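Local coordinates for protein DsrH (Allochromatium vinosum, PDB 2HY5) that forms the DsrEFH complex with DsrE and DsrF and probably takes part in sulfur transfer during the oxidation of stored sulfur, at residues G70-D73 with E74-I77; V83-A86 with G87-D90. All coordinates share one frame; numbering follows the deposited sequence.

Contact 1: residues G70-D73 with E74-I77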
loop_
_atom_site.group_PDB
_atom_site.type_symbol
_atom_site.label_atom_id
_atom_site.label_comp_id
_atom_site.label_asym_id
_atom_site.label_seq_id
_atom_site.Cartn_x
_atom_site.Cartn_y
_atom_site.Cartn_z
ATOM N N GLY C 70 -20.285 -2.344 7.359
ATOM C CA GLY C 70 -21.188 -2.532 8.483
ATOM C C GLY C 70 -21.900 -1.330 9.070
ATOM O O GLY C 70 -22.417 -1.410 10.184
ATOM N N PHE C 71 -21.960 -0.224 8.343
ATOM C CA PHE C 71 -22.623 0.954 8.888
ATOM C C PHE C 71 -23.780 1.483 8.060
ATOM O O PHE C 71 -23.700 1.556 6.836
ATOM C CB PHE C 71 -21.596 2.065 9.116
ATOM C CG PHE C 71 -20.430 1.629 9.949
ATOM C CD1 PHE C 71 -19.310 1.051 9.355
ATOM C CD2 PHE C 71 -20.478 1.729 11.335
ATOM C CE1 PHE C 71 -18.255 0.572 10.134
ATOM C CE2 PHE C 71 -19.432 1.254 12.120
ATOM C CZ PHE C 71 -18.318 0.672 11.518
ATOM N N SER C 72 -24.863 1.841 8.744
ATOM C CA SER C 72 -26.036 2.392 8.076
ATOM C C SER C 72 -25.858 3.904 8.000
ATOM O O SER C 72 -25.010 4.467 8.690
ATOM C CB SER C 72 -27.309 2.049 8.857
ATOM O OG SER C 72 -27.265 2.604 10.157
ATOM N N ASP C 73 -26.658 4.560 7.167
ATOM C CA ASP C 73 -26.564 6.008 6.988
ATOM C C ASP C 73 -26.748 6.796 8.277
ATOM O O ASP C 73 -26.253 7.917 8.407
ATOM C CB ASP C 73 -27.608 6.477 5.972
ATOM C CG ASP C 73 -27.438 5.825 4.614
ATOM O OD1 ASP C 73 -28.278 6.084 3.725
ATOM O OD2 ASP C 73 -26.471 5.056 4.431
ATOM N N GLU C 74 -27.466 6.203 9.223
ATOM C CA GLU C 74 -27.751 6.851 10.497
ATOM C C GLU C 74 -26.521 6.946 11.389
ATOM O O GLU C 74 -26.517 7.680 12.377
ATOM C CB GLU C 74 -28.859 6.092 11.236
ATOM C CG GLU C 74 -29.481 4.956 10.430
ATOM C CD GLU C 74 -30.137 5.452 9.155
ATOM O OE1 GLU C 74 -31.087 6.247 9.268
ATOM O OE2 GLU C 74 -29.710 5.063 8.045
ATOM N N ARG C 75 -25.476 6.209 11.032
ATOM C CA ARG C 75 -24.249 6.199 11.820
ATOM C C ARG C 75 -23.303 7.320 11.418
ATOM O O ARG C 75 -22.282 7.537 12.062
ATOM C CB ARG C 75 -23.535 4.854 11.652
ATOM C CG ARG C 75 -24.353 3.648 12.088
ATOM C CD ARG C 75 -24.612 3.667 13.585
ATOM N NE ARG C 75 -23.423 3.336 14.367
ATOM C CZ ARG C 75 -22.898 2.116 14.454
ATOM N NH1 ARG C 75 -23.454 1.098 13.808
ATOM N NH2 ARG C 75 -21.818 1.911 15.194
ATOM N N VAL C 76 -23.645 8.030 10.350
ATOM C CA VAL C 76 -22.808 9.109 9.851
ATOM C C VAL C 76 -22.974 10.416 10.627
ATOM O O VAL C 76 -24.035 10.684 11.197
ATOM C CB VAL C 76 -23.119 9.375 8.358
ATOM C CG1 VAL C 76 -22.230 10.475 7.816
ATOM C CG2 VAL C 76 -22.933 8.097 7.565
ATOM N N ILE C 77 -21.915 11.216 10.655
ATOM C CA ILE C 77 -21.954 12.514 11.315
ATOM C C ILE C 77 -22.961 13.356 10.537
ATOM O O ILE C 77 -22.852 13.491 9.317
ATOM C CB ILE C 77 -20.579 13.210 11.253
ATOM C CG1 ILE C 77 -19.543 12.382 12.019
ATOM C CG2 ILE C 77 -20.678 14.621 11.830
ATOM C CD1 ILE C 77 -18.112 12.845 11.798
HETATM O O HOH W 1 -25.212 0.406 11.326
#

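Contact 2: residues V83-A86 with G87-D90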
loop_
_atom_site.group_PDB
_atom_site.type_symbol
_atom_site.label_atom_id
_atom_site.label_comp_id
_atom_site.label_asym_id
_atom_site.label_seq_id
_atom_site.Cartn_x
_atom_site.Cartn_y
_atom_site.Cartn_z
ATOM N N VAL C 83 -23.894 9.301 -0.673
ATOM C CA VAL C 83 -24.132 9.176 -2.108
ATOM C C VAL C 83 -23.764 7.774 -2.604
ATOM O O VAL C 83 -23.049 7.038 -1.928
ATOM C CB VAL C 83 -23.285 10.191 -2.900
ATOM C CG1 VAL C 83 -23.622 11.610 -2.458
ATOM C CG2 VAL C 83 -21.800 9.905 -2.688
ATOM N N ASP C 84 -24.273 7.396 -3.775
ATOM C CA ASP C 84 -23.926 6.095 -4.340
ATOM C C ASP C 84 -22.938 6.365 -5.465
ATOM O O ASP C 84 -22.486 7.495 -5.627
ATOM C CB ASP C 84 -25.160 5.356 -4.873
ATOM C CG ASP C 84 -26.015 6.216 -5.769
ATOM O OD1 ASP C 84 -25.491 7.191 -6.346
ATOM O OD2 ASP C 84 -27.215 5.905 -5.907
ATOM N N TYR C 85 -22.589 5.348 -6.242
ATOM C CA TYR C 85 -21.629 5.578 -7.315
ATOM C C TYR C 85 -22.120 6.591 -8.343
ATOM O O TYR C 85 -21.328 7.366 -8.882
ATOM C CB TYR C 85 -21.253 4.257 -7.989
ATOM C CG TYR C 85 -20.247 3.453 -7.185
ATOM C CD1 TYR C 85 -20.628 2.296 -6.500
ATOM C CD2 TYR C 85 -18.918 3.860 -7.098
ATOM C CE1 TYR C 85 -19.704 1.564 -5.748
ATOM C CE2 TYR C 85 -17.986 3.138 -6.350
ATOM C CZ TYR C 85 -18.385 1.994 -5.679
ATOM O OH TYR C 85 -17.469 1.276 -4.942
ATOM N N ALA C 86 -23.423 6.599 -8.613
ATOM C CA ALA C 86 -23.967 7.561 -9.563
ATOM C C ALA C 86 -23.764 8.966 -8.991
ATOM O O ALA C 86 -23.460 9.900 -9.726
ATOM C CB ALA C 86 -25.454 7.288 -9.805
ATOM N N GLY C 87 -23.922 9.103 -7.674
ATOM C CA GLY C 87 -23.726 10.391 -7.030
ATOM C C GLY C 87 -22.269 10.817 -7.082
ATOM O O GLY C 87 -21.957 12.002 -7.195
ATOM N N PHE C 88 -21.378 9.833 -6.988
ATOM C CA PHE C 88 -19.933 10.042 -7.040
ATOM C C PHE C 88 -19.628 10.648 -8.411
ATOM O O PHE C 88 -18.912 11.643 -8.529
ATOM C CB PHE C 88 -19.252 8.675 -6.852
ATOM C CG PHE C 88 -17.741 8.710 -6.762
ATOM C CD1 PHE C 88 -17.055 7.561 -6.381
ATOM C CD2 PHE C 88 -17.004 9.845 -7.098
ATOM C CE1 PHE C 88 -15.661 7.536 -6.338
ATOM C CE2 PHE C 88 -15.612 9.830 -7.060
ATOM C CZ PHE C 88 -14.938 8.671 -6.679
ATOM N N VAL C 89 -20.194 10.047 -9.451
ATOM C CA VAL C 89 -19.994 10.547 -10.805
ATOM C C VAL C 89 -20.507 11.985 -10.939
ATOM O O VAL C 89 -19.829 12.831 -11.521
ATOM C CB VAL C 89 -20.713 9.658 -11.839
ATOM C CG1 VAL C 89 -20.688 10.325 -13.215
ATOM C CG2 VAL C 89 -20.033 8.305 -11.906
ATOM N N ASP C 90 -21.698 12.267 -10.415
ATOM C CA ASP C 90 -22.238 13.622 -10.508
ATOM C C ASP C 90 -21.344 14.636 -9.800
ATOM O O ASP C 90 -21.228 15.778 -10.241
ATOM C CB ASP C 90 -23.653 13.696 -9.926
ATOM C CG ASP C 90 -24.685 13.035 -10.816
ATOM O OD1 ASP C 90 -24.486 13.015 -12.049
ATOM O OD2 ASP C 90 -25.703 12.549 -10.286
#

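Contact 1: residues G70-D73 with E74-I77
A single 3-10 turn in the loop between helix 63-68 and strand 81-83 folds Arg75 back over Ser72 and Phe71. Its two backbone bonds are both of the i to i+3 kind: Arg75 N donates to Ser72 O (3.0 Å) and, in a longer bond, Val76 N donates to Asp73 O (3.3 Å). Both N-H groups approach from above the plane of the carbonyl they meet. Beyond the backbone bonds, the side chain of Arg75 carries the contact. Its CG stands beside its own backbone N (chi1 -60°), and further bends at chi2 and chi3 curl the chain back along the preceding residues. CD2 of Phe71 thus lies over one face of the guanidinium, 3.9 Å from Arg75 NH1, while Arg75 NH2 comes in the ring plane at the Phe71 edge; with the two planes 62° apart this is no flat stack. A water ties the same group to the backbone, accepting from Arg75 NH1 (3.1 Å) and from Ser72 N (3.0 Å). NH2 is taken by a salt bridge to Asp96 of the DsrF chain, whose Tyr49 also packs on Phe71. A leucine in place of Arg75 would probably leave that aspartate without its mate and the bridging water without the N-H it accepts from the guanidinium. Within the turn, Glu74 CG lies against Ser72 OG at 3.2 Å. Val76 turns CG2 to Asp73 O (3.4 Å) and, like Phe71, packs on Leu66 of the preceding helix. Gly70, with positive phi, is the C-prime residue of the Schellman motif that ends helix 63-68, and the whole is a helix C-terminus followed by a 3-10 turn at a subunit interface.

Contact 2: residues V83-A86 with G87-D90
Asp84 OD1 accepts from Gly87 N at 2.8 Å, the N-cap bond that opens helix 85-94. The N-H meets the oxygen nearly along its C-O axis. With CG between the backbone N and the carbonyl carbon (chi1 49°), the carboxylate is swung back over the first turn, although the side chain sets out away from it. The main chain of the same aspartate starts the helical ladder: Phe88 N donates to Asp84 O (2.9 Å), in the carbonyl plane, so Asp84 serves two successive N-H groups with two different oxygens. The next two residues continue the pattern, Val89 N bonding to Tyr85 O and Asp90 N to Ala86 O, both at 3.0 Å. Gly87 lies beside Val83, its CA 4.2 Å from Val83 CB; a side chain there would run into the valine. Three residues apart, Tyr85 and Phe88 touch through CD2 and CD1 at 4.2 Å, the rings meeting obliquely. Phe88 CG is anti to the backbone N (chi1 -175°), and its ring makes edge-to-face contacts with Phe33 and with Phe23 of the DsrE chain. Val83, at the end of its strand, is placed by backbone bonds to Val61 and Gly63 and packs on Leu31. Farther along the helix, Asp90 OD1 forms a salt bridge with Lys30 of the DsrE chain. The capping carboxylate accepts from an N-H that has no helical carbonyl a turn earlier, and its negative charge is probably favoured by the positive end of the helix dipole.

How the contacts relate
Contacts 1 and 2 follow each other along the chain, their centres about 17 Å apart and their nearest atoms about 7 Å apart without touching. Both mix buried and exposed residues, and helix 63-68 meets both: 70-77 comes directly after it, while Tyr85 of 83-90 packs on its Pro64 and Asp65. Their chemistry differs with position. Contact 1 is a short loop turn with a water bridge and a cationic side chain facing DsrF; contact 2 is the strand-to-helix passage after strand 81-83, outermost in the sheet of this chain, where regular helical bonding and an anionic cap dominate and an aspartate faces a lysine of DsrE. Opposite charges thus serve two different partner subunits.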